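Local coordinates for protein transcriptional regulators (LACI-FAMILY TRANSCRIPTIONAL REGULATORY PROTEIN) (Corynebacterium glutamicum, PDB 3GYB) that probably acts as a LacI-family transcription factor that binds regulatory DNA, and whose periplasmic-binding-protein-like fold holds a magnesium ion, at residues A[27-31]-A[238-243]; A[98-104]-A[256-261]; A[120-124]-A[135-139]; A[176-180]-A[204-208]. All coordinates share one frame; numbering follows the deposited sequence.

Contact 1 and contact 2 meet directly, since Ala238 and Leu241 of the helix in contact 1 pack on Val98 of contact 2, and both lie partly buried. Contacts 3 and 4 are more deeply buried, their centres about 13 Å apart, and share a sheet in which strands 121-124 and 179-182 are neighbours. Contact 1 lies about 40 Å between centres from contact 4, on the opposite side of the chain's centre. The chemistry follows the place: helix on helix in contact 1 is purely aliphatic, helix on strand in contact 3 is mainly aromatic, and the strand pairs of contacts 2 and 4 rest on backbone hydrogen bonds between parallel strands.

Contact 1 (A[27-31]-A[238-243]); sequences LSDVL and AALLLL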
loop_
_atom_site.group_PDB
_atom_site.type_symbol
_atom_site.label_atom_id
_atom_site.label_comp_id
_atom_site.label_asym_id
_atom_site.label_seq_id
_atom_site.Cartn_x
_atom_site.Cartn_y
_atom_site.Cartn_z
ATOM N N LEU A 27 5.805 15.316 -3.820
ATOM C CA LEU A 27 5.890 16.392 -2.836
ATOM C C LEU A 27 7.328 16.472 -2.335
ATOM O O LEU A 27 7.909 17.554 -2.226
ATOM C CB LEU A 27 4.984 16.098 -1.634
ATOM C CG LEU A 27 3.484 16.380 -1.663
ATOM C CD1 LEU A 27 2.827 15.704 -0.465
ATOM C CD2 LEU A 27 3.240 17.883 -1.628
ATOM N N SER A 28 7.892 15.309 -2.026
ATOM C CA SER A 28 9.251 15.219 -1.513
ATOM C C SER A 28 10.296 15.732 -2.495
ATOM O O SER A 28 11.221 16.453 -2.112
ATOM C CB SER A 28 9.573 13.768 -1.140
ATOM O OG SER A 28 10.905 13.657 -0.669
ATOM N N ASP A 29 10.155 15.359 -3.763
ATOM C CA ASP A 29 11.110 15.784 -4.782
ATOM C C ASP A 29 11.208 17.300 -4.878
ATOM O O ASP A 29 12.261 17.842 -5.207
ATOM C CB ASP A 29 10.724 15.217 -6.152
ATOM C CG ASP A 29 10.857 13.712 -6.219
ATOM O OD1 ASP A 29 11.664 13.151 -5.448
ATOM O OD2 ASP A 29 10.165 13.091 -7.054
ATOM N N VAL A 30 10.104 17.977 -4.594
ATOM C CA VAL A 30 10.071 19.434 -4.653
ATOM C C VAL A 30 10.502 20.081 -3.341
ATOM O O VAL A 30 11.263 21.048 -3.339
ATOM C CB VAL A 30 8.649 19.950 -5.001
ATOM C CG1 VAL A 30 8.618 21.475 -4.962
ATOM C CG2 VAL A 30 8.243 19.462 -6.384
ATOM N N LEU A 31 10.030 19.535 -2.223
ATOM C CA LEU A 31 10.336 20.112 -0.916
ATOM C C LEU A 31 11.662 19.772 -0.236
ATOM O O LEU A 31 12.299 20.658 0.332
ATOM C CB LEU A 31 9.192 19.800 0.055
ATOM C CG LEU A 31 7.823 20.340 -0.357
ATOM C CD1 LEU A 31 6.756 19.851 0.610
ATOM C CD2 LEU A 31 7.868 21.860 -0.388
ATOM N N ALA A 238 1.083 20.938 -5.587
ATOM C CA ALA A 238 0.728 21.196 -4.196
ATOM C C ALA A 238 1.962 21.700 -3.451
ATOM O O ALA A 238 1.872 22.595 -2.613
ATOM C CB ALA A 238 0.204 19.917 -3.539
ATOM N N ALA A 239 3.118 21.114 -3.755
ATOM C CA ALA A 239 4.361 21.522 -3.118
ATOM C C ALA A 239 4.680 22.960 -3.527
ATOM O O ALA A 239 5.027 23.789 -2.685
ATOM C CB ALA A 239 5.501 20.585 -3.529
ATOM N N LEU A 240 4.560 23.255 -4.818
ATOM C CA LEU A 240 4.829 24.610 -5.291
ATOM C C LEU A 240 3.866 25.601 -4.649
ATOM O O LEU A 240 4.267 26.699 -4.259
ATOM C CB LEU A 240 4.695 24.696 -6.813
ATOM C CG LEU A 240 5.751 23.992 -7.662
ATOM C CD1 LEU A 240 5.442 24.214 -9.136
ATOM C CD2 LEU A 240 7.131 24.535 -7.312
ATOM N N LEU A 241 2.596 25.223 -4.540
ATOM C CA LEU A 241 1.597 26.113 -3.950
ATOM C C LEU A 241 1.907 26.404 -2.484
ATOM O O LEU A 241 1.828 27.551 -2.040
ATOM C CB LEU A 241 0.192 25.507 -4.076
ATOM C CG LEU A 241 -0.974 26.374 -3.583
ATOM C CD1 LEU A 241 -1.042 27.650 -4.406
ATOM C CD2 LEU A 241 -2.290 25.607 -3.692
ATOM N N LEU A 242 2.258 25.370 -1.727
ATOM C CA LEU A 242 2.582 25.561 -0.321
ATOM C C LEU A 242 3.811 26.455 -0.183
ATOM O O LEU A 242 3.842 27.342 0.667
ATOM C CB LEU A 242 2.844 24.216 0.357
ATOM C CG LEU A 242 3.131 24.280 1.860
ATOM C CD1 LEU A 242 1.935 24.873 2.592
ATOM C CD2 LEU A 242 3.424 22.887 2.378
ATOM N N LEU A 243 4.820 26.217 -1.019
ATOM C CA LEU A 243 6.039 27.018 -0.978
ATOM C C LEU A 243 5.733 28.490 -1.220
ATOM O O LEU A 243 6.357 29.365 -0.618
ATOM C CB LEU A 243 7.046 26.528 -2.023
ATOM C CG LEU A 243 7.792 25.225 -1.731
ATOM C CD1 LEU A 243 8.604 24.828 -2.950
ATOM C CD2 LEU A 243 8.702 25.406 -0.519
#
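Ala239, Leu31 and Val30 carry this helix-helix contact of a periplasmic-binding-protein-like fold, in which helices 21-31 and 231-246 lie side by side against the sheet. The short segments cross at -40°, their axes 9.1 Å apart at the closest. An alanine at the centre suits such an approach: the CA atoms of Leu27 and Ala239 are only 5.4 Å apart, and the Ala239 methyl points toward the partner helix. There it meets three side chains. Val30 comes closest, its CB 3.5 Å from Ala239 CB, with the CG1 branch equally near and CG2 further back. Leu31 touches the same methyl through CG, and Leu27 reaches it with CD2, which also lies 4.1 Å from Ala238 CB. Thus one small side chain fits among a leucine, a valine and a second leucine spaced over one turn of the helix.

Further along, Leu243 takes over. Leu31 and Leu243 run past each other in opposite directions, whereas Val30 meets Leu243 at a slant. CG1 of Val30, set trans to its backbone N (chi1 176°), thereby reaches Leu243 CD1 at 3.9 Å and lies 4.1 Å from Leu240 CD2. No hydrogen bond joins the segments, so the contact rests on aliphatic packing alone. Beneath it, Leu27 also packs on Ile65 and Leu31 on Leu38 of the sheet, while Ser28 binds Thr45 of the second subunit through its hydroxyl. The tightest touch beyond the alanine is made by Leu31 CD2, which lies 3.6 Å from Leu243 CG and equally close to its CD2 branch.

Contact 2 (A[98-104]-A[256-261]); sequences VANDDFR and MHTLQP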
loop_
_atom_site.group_PDB
_atom_site.type_symbol
_atom_site.label_atom_id
_atom_site.label_comp_id
_atom_site.label_asym_id
_atom_site.label_seq_id
_atom_site.Cartn_x
_atom_site.Cartn_y
_atom_site.Cartn_z
ATOM N N VAL A 98 -5.183 21.495 -4.755
ATOM C CA VAL A 98 -4.653 20.998 -6.015
ATOM C C VAL A 98 -5.214 19.586 -6.109
ATOM O O VAL A 98 -5.040 18.788 -5.191
ATOM C CB VAL A 98 -3.110 20.911 -6.006
ATOM C CG1 VAL A 98 -2.624 20.330 -7.328
ATOM C CG2 VAL A 98 -2.500 22.295 -5.777
ATOM N N ALA A 99 -5.907 19.288 -7.201
ATOM C CA ALA A 99 -6.491 17.967 -7.389
ATOM C C ALA A 99 -6.774 17.731 -8.858
ATOM O O ALA A 99 -6.777 18.664 -9.660
ATOM C CB ALA A 99 -7.791 17.848 -6.595
ATOM N N ASN A 100 -7.002 16.476 -9.222
ATOM C CA ASN A 100 -7.317 16.176 -10.603
ATOM C C ASN A 100 -8.802 16.460 -10.771
ATOM O O ASN A 100 -9.513 16.680 -9.789
ATOM C CB ASN A 100 -7.000 14.707 -10.924
ATOM C CG ASN A 100 -8.116 13.756 -10.525
ATOM O OD1 ASN A 100 -8.710 13.877 -9.452
ATOM N ND2 ASN A 100 -8.389 12.785 -11.385
ATOM N N ASP A 101 -9.264 16.484 -12.014
ATOM C CA ASP A 101 -10.671 16.726 -12.287
ATOM C C ASP A 101 -11.397 15.383 -12.196
ATOM O O ASP A 101 -11.359 14.596 -13.140
ATOM C CB ASP A 101 -10.831 17.301 -13.692
ATOM C CG ASP A 101 -12.244 17.744 -13.981
ATOM O OD1 ASP A 101 -13.188 17.167 -13.399
ATOM O OD2 ASP A 101 -12.406 18.665 -14.807
ATOM N N ASP A 102 -12.046 15.130 -11.063
ATOM C CA ASP A 102 -12.768 13.874 -10.847
ATOM C C ASP A 102 -13.938 13.681 -11.795
ATOM O O ASP A 102 -14.252 12.556 -12.183
ATOM C CB ASP A 102 -13.278 13.787 -9.409
ATOM C CG ASP A 102 -12.169 13.535 -8.418
ATOM O OD1 ASP A 102 -11.421 12.552 -8.612
ATOM O OD2 ASP A 102 -12.049 14.315 -7.451
ATOM N N PHE A 103 -14.603 14.773 -12.155
ATOM C CA PHE A 103 -15.727 14.665 -13.071
ATOM C C PHE A 103 -15.232 14.151 -14.417
ATOM O O PHE A 103 -15.826 13.246 -15.005
ATOM C CB PHE A 103 -16.407 16.025 -13.230
ATOM C CG PHE A 103 -17.060 16.520 -11.972
ATOM C CD1 PHE A 103 -18.128 15.827 -11.411
ATOM C CD2 PHE A 103 -16.598 17.668 -11.338
ATOM C CE1 PHE A 103 -18.728 16.270 -10.237
ATOM C CE2 PHE A 103 -17.194 18.120 -10.162
ATOM C CZ PHE A 103 -18.259 17.420 -9.611
ATOM N N ARG A 104 -14.129 14.719 -14.891
ATOM C CA ARG A 104 -13.546 14.314 -16.164
ATOM C C ARG A 104 -13.029 12.876 -16.097
ATOM O O ARG A 104 -13.254 12.083 -17.012
ATOM C CB ARG A 104 -12.406 15.264 -16.540
ATOM C CG ARG A 104 -11.628 14.874 -17.791
ATOM C CD ARG A 104 -12.529 14.731 -19.008
ATOM N NE ARG A 104 -11.759 14.400 -20.202
ATOM C CZ ARG A 104 -12.270 13.843 -21.294
ATOM N NH1 ARG A 104 -13.562 13.550 -21.350
ATOM N NH2 ARG A 104 -11.486 13.571 -22.330
HETATM N N MSE A 256 -0.726 24.778 -11.288
HETATM C CA MSE A 256 -1.932 24.149 -11.824
HETATM C C MSE A 256 -2.741 23.645 -10.629
HETATM O O MSE A 256 -2.298 22.755 -9.906
HETATM C CB MSE A 256 -1.587 22.967 -12.721
HETATM C CG MSE A 256 -0.779 23.311 -13.964
HETATM SE SE MSE A 256 -1.715 24.500 -15.116
HETATM C CE MSE A 256 -3.119 23.312 -15.653
ATOM N N HIS A 257 -3.932 24.206 -10.438
ATOM C CA HIS A 257 -4.801 23.808 -9.334
ATOM C C HIS A 257 -5.651 22.591 -9.695
ATOM O O HIS A 257 -6.065 21.838 -8.823
ATOM C CB HIS A 257 -5.703 24.974 -8.943
ATOM C CG HIS A 257 -4.985 26.069 -8.220
ATOM N ND1 HIS A 257 -4.921 26.127 -6.845
ATOM C CD2 HIS A 257 -4.258 27.117 -8.675
ATOM C CE1 HIS A 257 -4.181 27.160 -6.484
ATOM N NE2 HIS A 257 -3.765 27.776 -7.575
ATOM N N THR A 258 -5.924 22.419 -10.982
ATOM C CA THR A 258 -6.725 21.288 -11.439
ATOM C C THR A 258 -5.957 20.558 -12.530
ATOM O O THR A 258 -5.707 21.112 -13.600
ATOM C CB THR A 258 -8.092 21.749 -11.992
ATOM O OG1 THR A 258 -8.809 22.446 -10.966
ATOM C CG2 THR A 258 -8.920 20.553 -12.446
ATOM N N LEU A 259 -5.565 19.317 -12.252
ATOM C CA LEU A 259 -4.821 18.536 -13.225
ATOM C C LEU A 259 -5.729 17.584 -13.985
ATOM O O LEU A 259 -6.732 17.112 -13.458
ATOM C CB LEU A 259 -3.692 17.765 -12.537
ATOM C CG LEU A 259 -2.547 18.685 -12.099
ATOM C CD1 LEU A 259 -2.661 18.977 -10.612
ATOM C CD2 LEU A 259 -1.215 18.038 -12.425
ATOM N N GLN A 260 -5.374 17.309 -15.234
ATOM C CA GLN A 260 -6.175 16.423 -16.060
ATOM C C GLN A 260 -5.867 14.946 -15.856
ATOM O O GLN A 260 -4.706 14.534 -15.836
ATOM C CB GLN A 260 -5.993 16.771 -17.540
ATOM C CG GLN A 260 -6.495 18.154 -17.907
ATOM C CD GLN A 260 -7.945 18.352 -17.528
ATOM O OE1 GLN A 260 -8.290 19.307 -16.828
ATOM N NE2 GLN A 260 -8.807 17.451 -17.988
ATOM N N PRO A 261 -6.913 14.130 -15.685
ATOM C CA PRO A 261 -6.717 12.691 -15.496
ATOM C C PRO A 261 -6.626 12.056 -16.882
ATOM O O PRO A 261 -6.902 12.711 -17.891
ATOM C CB PRO A 261 -7.972 12.277 -14.745
ATOM C CG PRO A 261 -9.017 13.153 -15.374
ATOM C CD PRO A 261 -8.318 14.504 -15.432
#
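Met256, a selenomethionine, presents its carbonyl oxygen to Val98, whose CG1 lies 3.6 Å from it; this buried oxygen has no polar partner in the model. The His257 side chain leaves the backbone away from strand 97-100, and its ND1 is hydrogen-bonded to Ser97 O; the backbone O of His257 accepts from Ala99 N at 3.0 Å and from Arg88. Thr258 pairs with Ala99 where strands 97-100 and 258-264 run parallel in mid-sheet, consistent with the strands that cross between the two lobes in LacI-type periplasmic-binding-protein folds. Its methyl CG2 touches Asp101 CB, while OG1 bonds to Arg88. Leu259 is bonded at both its backbone N and its backbone O: N donates to Ala99 O at 2.9 Å, and O receives Asp101 N at 3.0 Å, the donor almost in line with the carbonyl but the bond bent at the hydrogen (137°). From the opposite face to Thr258, Leu259 CD1 meets Val98 CG1 at 3.6 Å, the two side chains crossing at a slant.

Gln260 bends at chi2 (-56°), which swings NE2 to within 3.8 Å of Arg104 CG; the guanidinium group of Arg104 pairs with Glu107. Pro261 sets its ring beside the start of helix 102-115, into which strand 97-100 leads directly, with CG 3.5 Å from Asp101 O and also touching Arg104 CG. Asp101 is the N-cap of that helix: Arg104 N donates at 166° to OD1 from well above the carboxylate plane. The strand-to-helix passage is thus fixed through backbone and side chain of Asp101, and the adjoining Asn100 touches Asp229, a ligand of the magnesium ion.

Contact 3 (A[120-124]-A[135-139]); sequences HIAHL and FESFE
Strand 121-124 and helix 129-144 run almost antiparallel, at 172° between the short segments, with 9.8 Å separating their axes. His123 and Phe135 bring their CA atoms nearest, yet His123 and Phe138 carry most of the contact, in nearly equal shares. The Phe138 ring receives His123 CB over one face, a CH-pi contact with CB 3.4 Å from the ring centroid and 17° off the normal. The imidazole continues past the phenyl group: the planes are turned by 25° but slid apart, so the rings barely overlap. Both side chains have CG trans to the backbone N, and they extend past each other in opposite directions across the interface.

This is the helix-on-strand layer of a beta-alpha-beta unit, in which the chain leaves strand 121-124, passes through the helix and returns in strand 150-151. At the far end of the Phe138 ring, Ile121 O sits in the ring plane, 3.7 Å from CZ, and Ile121 CG2 touches CE1 at 3.8 Å. The imidazole tip reaches Phe135 instead. His123 NE2 lies 3.7 Å from Phe135 CA, and CD2 meets the edge of that ring at CD1, while ND1 is hydrogen-bonded to Phe181 O.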
loop_
_atom_site.group_PDB
_atom_site.type_symbol
_atom_site.label_atom_id
_atom_site.label_comp_id
_atom_site.label_asym_id
_atom_site.label_seq_id
_atom_site.Cartn_x
_atom_site.Cartn_y
_atom_site.Cartn_z
ATOM N N HIS A 120 -24.751 -2.574 -19.587
ATOM C CA HIS A 120 -25.091 -2.859 -18.195
ATOM C C HIS A 120 -23.827 -2.616 -17.382
ATOM O O HIS A 120 -23.091 -3.542 -17.036
ATOM C CB HIS A 120 -25.572 -4.303 -18.051
ATOM C CG HIS A 120 -26.927 -4.534 -18.643
ATOM N ND1 HIS A 120 -28.067 -3.954 -18.130
ATOM C CD2 HIS A 120 -27.319 -5.235 -19.734
ATOM C CE1 HIS A 120 -29.102 -4.283 -18.882
ATOM N NE2 HIS A 120 -28.677 -5.059 -19.862
ATOM N N ILE A 121 -23.591 -1.343 -17.092
ATOM C CA ILE A 121 -22.413 -0.899 -16.365
ATOM C C ILE A 121 -22.763 -0.509 -14.941
ATOM O O ILE A 121 -23.750 0.186 -14.700
ATOM C CB ILE A 121 -21.787 0.316 -17.078
ATOM C CG1 ILE A 121 -21.389 -0.081 -18.503
ATOM C CG2 ILE A 121 -20.596 0.834 -16.288
ATOM C CD1 ILE A 121 -21.051 1.095 -19.411
ATOM N N ALA A 122 -21.948 -0.960 -13.994
ATOM C CA ALA A 122 -22.187 -0.635 -12.595
ATOM C C ALA A 122 -21.014 0.133 -12.003
ATOM O O ALA A 122 -19.876 -0.004 -12.454
ATOM C CB ALA A 122 -22.433 -1.905 -11.798
ATOM N N HIS A 123 -21.305 0.938 -10.988
ATOM C CA HIS A 123 -20.287 1.735 -10.311
ATOM C C HIS A 123 -20.188 1.366 -8.839
ATOM O O HIS A 123 -21.203 1.270 -8.151
ATOM C CB HIS A 123 -20.632 3.224 -10.422
ATOM C CG HIS A 123 -19.724 4.124 -9.639
ATOM N ND1 HIS A 123 -18.381 4.258 -9.923
ATOM C CD2 HIS A 123 -19.978 4.976 -8.617
ATOM C CE1 HIS A 123 -17.850 5.158 -9.115
ATOM N NE2 HIS A 123 -18.797 5.610 -8.313
ATOM N N LEU A 124 -18.968 1.134 -8.363
ATOM C CA LEU A 124 -18.759 0.838 -6.948
ATOM C C LEU A 124 -18.362 2.170 -6.337
ATOM O O LEU A 124 -17.283 2.687 -6.613
ATOM C CB LEU A 124 -17.634 -0.183 -6.762
ATOM C CG LEU A 124 -17.976 -1.593 -7.228
ATOM C CD1 LEU A 124 -16.758 -2.498 -7.089
ATOM C CD2 LEU A 124 -19.138 -2.120 -6.395
ATOM N N PHE A 135 -19.116 9.539 -8.607
ATOM C CA PHE A 135 -20.428 8.911 -8.701
ATOM C C PHE A 135 -21.352 9.798 -9.528
ATOM O O PHE A 135 -22.073 9.316 -10.399
ATOM C CB PHE A 135 -21.031 8.708 -7.306
ATOM C CG PHE A 135 -22.529 8.549 -7.313
ATOM C CD1 PHE A 135 -23.120 7.379 -7.783
ATOM C CD2 PHE A 135 -23.347 9.593 -6.893
ATOM C CE1 PHE A 135 -24.510 7.251 -7.838
ATOM C CE2 PHE A 135 -24.737 9.477 -6.945
ATOM C CZ PHE A 135 -25.318 8.302 -7.418
ATOM N N GLU A 136 -21.328 11.096 -9.249
ATOM C CA GLU A 136 -22.176 12.033 -9.979
ATOM C C GLU A 136 -21.833 12.054 -11.465
ATOM O O GLU A 136 -22.724 12.078 -12.318
ATOM C CB GLU A 136 -22.045 13.433 -9.375
ATOM C CG GLU A 136 -22.520 13.513 -7.935
ATOM C CD GLU A 136 -22.476 14.924 -7.383
ATOM O OE1 GLU A 136 -21.399 15.559 -7.445
ATOM O OE2 GLU A 136 -23.516 15.397 -6.882
ATOM N N SER A 137 -20.542 12.035 -11.779
ATOM C CA SER A 137 -20.114 12.037 -13.170
ATOM C C SER A 137 -20.489 10.714 -13.833
ATOM O O SER A 137 -20.886 10.683 -14.996
ATOM C CB SER A 137 -18.606 12.270 -13.262
ATOM O OG SER A 137 -18.177 12.243 -14.615
ATOM N N PHE A 138 -20.355 9.615 -13.096
ATOM C CA PHE A 138 -20.725 8.313 -13.639
ATOM C C PHE A 138 -22.187 8.355 -14.089
ATOM O O PHE A 138 -22.516 7.974 -15.213
ATOM C CB PHE A 138 -20.551 7.221 -12.575
ATOM C CG PHE A 138 -21.236 5.926 -12.920
ATOM C CD1 PHE A 138 -20.765 5.127 -13.956
ATOM C CD2 PHE A 138 -22.359 5.508 -12.208
ATOM C CE1 PHE A 138 -21.401 3.928 -14.281
ATOM C CE2 PHE A 138 -23.004 4.309 -12.528
ATOM C CZ PHE A 138 -22.525 3.518 -13.565
ATOM N N GLU A 139 -23.061 8.833 -13.212
ATOM C CA GLU A 139 -24.479 8.895 -13.542
ATOM C C GLU A 139 -24.759 9.840 -14.697
ATOM O O GLU A 139 -25.531 9.511 -15.597
ATOM C CB GLU A 139 -25.310 9.324 -12.327
ATOM C CG GLU A 139 -25.393 8.289 -11.208
ATOM C CD GLU A 139 -26.726 8.323 -10.479
ATOM O OE1 GLU A 139 -27.260 9.432 -10.264
ATOM O OE2 GLU A 139 -27.238 7.242 -10.108
#

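Contact 4 (A[176-180]-A[204-208]); sequences EVTAI and EDLSI
The ends of segments 176-180 and 204-208 enter the sheet side by side as parallel strands, Ala179 pairing with Ser207 and Ile180 with Ile208. Two backbone bonds stitch them together: Ser207 N donates to Thr178 O at 3.0 Å, nearly straight at 173°, and Ile180 N donates to Ser207 O at 2.8 Å. Ser207 therefore holds the neighbouring strand through both its N and its O. On its own face, the Ser207 CB meets Ala179 CB at 3.8 Å, a small-on-small pair, while OG is engaged by Ala270 N.

The face bearing Ile180 and Ile208 is aliphatic. The two lie next to each other there, loosely, with Ile180 CB 4.4 Å from Ile208 CG1. Just before the strand, Leu206 extends with CG trans to its backbone N (chi1 176°), which carries CD1 over the Thr178 peptide, 3.5 Å from Thr178 O, and brings CD2 to 4.3 Å from Ile180 CD1. Helices 160-173 and 185-198 cover this side: Leu206 packs on Leu171 and Ala195, and Ile208 on Ala191 and Leu192.

Helix 185-198 connects these strands in a beta-alpha-beta crossover, probably right-handed as is usual for such units. Thr178 O takes one N-H with a leucine methyl beside it. Across this pair the directional bonds are all main-chain, and the aliphatic side chains pack against the helices.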
loop_
_atom_site.group_PDB
_atom_site.type_symbol
_atom_site.label_atom_id
_atom_site.label_comp_id
_atom_site.label_asym_id
_atom_site.label_seq_id
_atom_site.Cartn_x
_atom_site.Cartn_y
_atom_site.Cartn_z
ATOM N N GLU A 176 -26.627 -9.313 -14.715
ATOM C CA GLU A 176 -26.584 -8.811 -16.088
ATOM C C GLU A 176 -25.416 -7.842 -16.282
ATOM O O GLU A 176 -25.042 -7.523 -17.413
ATOM C CB GLU A 176 -27.896 -8.099 -16.440
ATOM C CG GLU A 176 -28.112 -6.791 -15.696
ATOM C CD GLU A 176 -28.870 -6.952 -14.390
ATOM O OE1 GLU A 176 -28.887 -8.067 -13.828
ATOM O OE2 GLU A 176 -29.442 -5.947 -13.919
ATOM N N VAL A 177 -24.847 -7.365 -15.178
ATOM C CA VAL A 177 -23.727 -6.429 -15.240
ATOM C C VAL A 177 -22.517 -7.053 -15.931
ATOM O O VAL A 177 -22.093 -8.152 -15.575
ATOM C CB VAL A 177 -23.317 -5.971 -13.827
ATOM C CG1 VAL A 177 -22.009 -5.183 -13.878
ATOM C CG2 VAL A 177 -24.420 -5.113 -13.234
ATOM N N THR A 178 -21.966 -6.343 -16.912
ATOM C CA THR A 178 -20.809 -6.844 -17.653
ATOM C C THR A 178 -19.535 -6.037 -17.427
ATOM O O THR A 178 -18.448 -6.453 -17.836
ATOM C CB THR A 178 -21.096 -6.884 -19.173
ATOM O OG1 THR A 178 -21.346 -5.556 -19.657
ATOM C CG2 THR A 178 -22.306 -7.748 -19.455
ATOM N N ALA A 179 -19.658 -4.888 -16.772
ATOM C CA ALA A 179 -18.491 -4.053 -16.516
ATOM C C ALA A 179 -18.709 -3.221 -15.270
ATOM O O ALA A 179 -19.830 -2.802 -14.982
ATOM C CB ALA A 179 -18.223 -3.142 -17.713
ATOM N N ILE A 180 -17.629 -2.991 -14.535
ATOM C CA ILE A 180 -17.690 -2.207 -13.314
ATOM C C ILE A 180 -16.660 -1.088 -13.324
ATOM O O ILE A 180 -15.496 -1.313 -13.664
ATOM C CB ILE A 180 -17.403 -3.088 -12.068
ATOM C CG1 ILE A 180 -18.510 -4.130 -11.896
ATOM C CG2 ILE A 180 -17.281 -2.212 -10.824
ATOM C CD1 ILE A 180 -18.216 -5.184 -10.823
ATOM N N GLU A 204 -12.383 -11.409 -19.930
ATOM C CA GLU A 204 -13.237 -12.234 -20.785
ATOM C C GLU A 204 -14.723 -12.216 -20.441
ATOM O O GLU A 204 -15.571 -12.148 -21.337
ATOM C CB GLU A 204 -12.740 -13.682 -20.805
ATOM C CG GLU A 204 -11.434 -13.902 -21.569
ATOM C CD GLU A 204 -10.211 -13.395 -20.826
ATOM O OE1 GLU A 204 -10.301 -13.178 -19.602
ATOM O OE2 GLU A 204 -9.150 -13.230 -21.467
ATOM N N ASP A 205 -15.045 -12.280 -19.154
ATOM C CA ASP A 205 -16.442 -12.274 -18.727
ATOM C C ASP A 205 -16.872 -10.938 -18.135
ATOM O O ASP A 205 -17.981 -10.463 -18.385
ATOM C CB ASP A 205 -16.697 -13.362 -17.681
ATOM C CG ASP A 205 -16.456 -14.756 -18.218
ATOM O OD1 ASP A 205 -16.866 -15.030 -19.363
ATOM O OD2 ASP A 205 -15.866 -15.576 -17.489
ATOM N N LEU A 206 -15.984 -10.330 -17.360
ATOM C CA LEU A 206 -16.296 -9.069 -16.692
ATOM C C LEU A 206 -15.174 -8.050 -16.842
ATOM O O LEU A 206 -14.010 -8.383 -16.639
ATOM C CB LEU A 206 -16.534 -9.347 -15.204
ATOM C CG LEU A 206 -16.800 -8.170 -14.260
ATOM C CD1 LEU A 206 -18.198 -7.626 -14.509
ATOM C CD2 LEU A 206 -16.674 -8.632 -12.821
ATOM N N SER A 207 -15.524 -6.816 -17.205
ATOM C CA SER A 207 -14.532 -5.750 -17.336
ATOM C C SER A 207 -14.522 -4.926 -16.053
ATOM O O SER A 207 -15.576 -4.677 -15.466
ATOM C CB SER A 207 -14.860 -4.824 -18.513
ATOM O OG SER A 207 -14.472 -5.404 -19.751
ATOM N N ILE A 208 -13.334 -4.521 -15.615
ATOM C CA ILE A 208 -13.202 -3.708 -14.411
ATOM C C ILE A 208 -12.199 -2.582 -14.628
ATOM O O ILE A 208 -11.084 -2.811 -15.090
ATOM C CB ILE A 208 -12.718 -4.548 -13.196
ATOM C CG1 ILE A 208 -13.797 -5.559 -12.794
ATOM C CG2 ILE A 208 -12.401 -3.625 -12.020
ATOM C CD1 ILE A 208 -13.360 -6.529 -11.699
#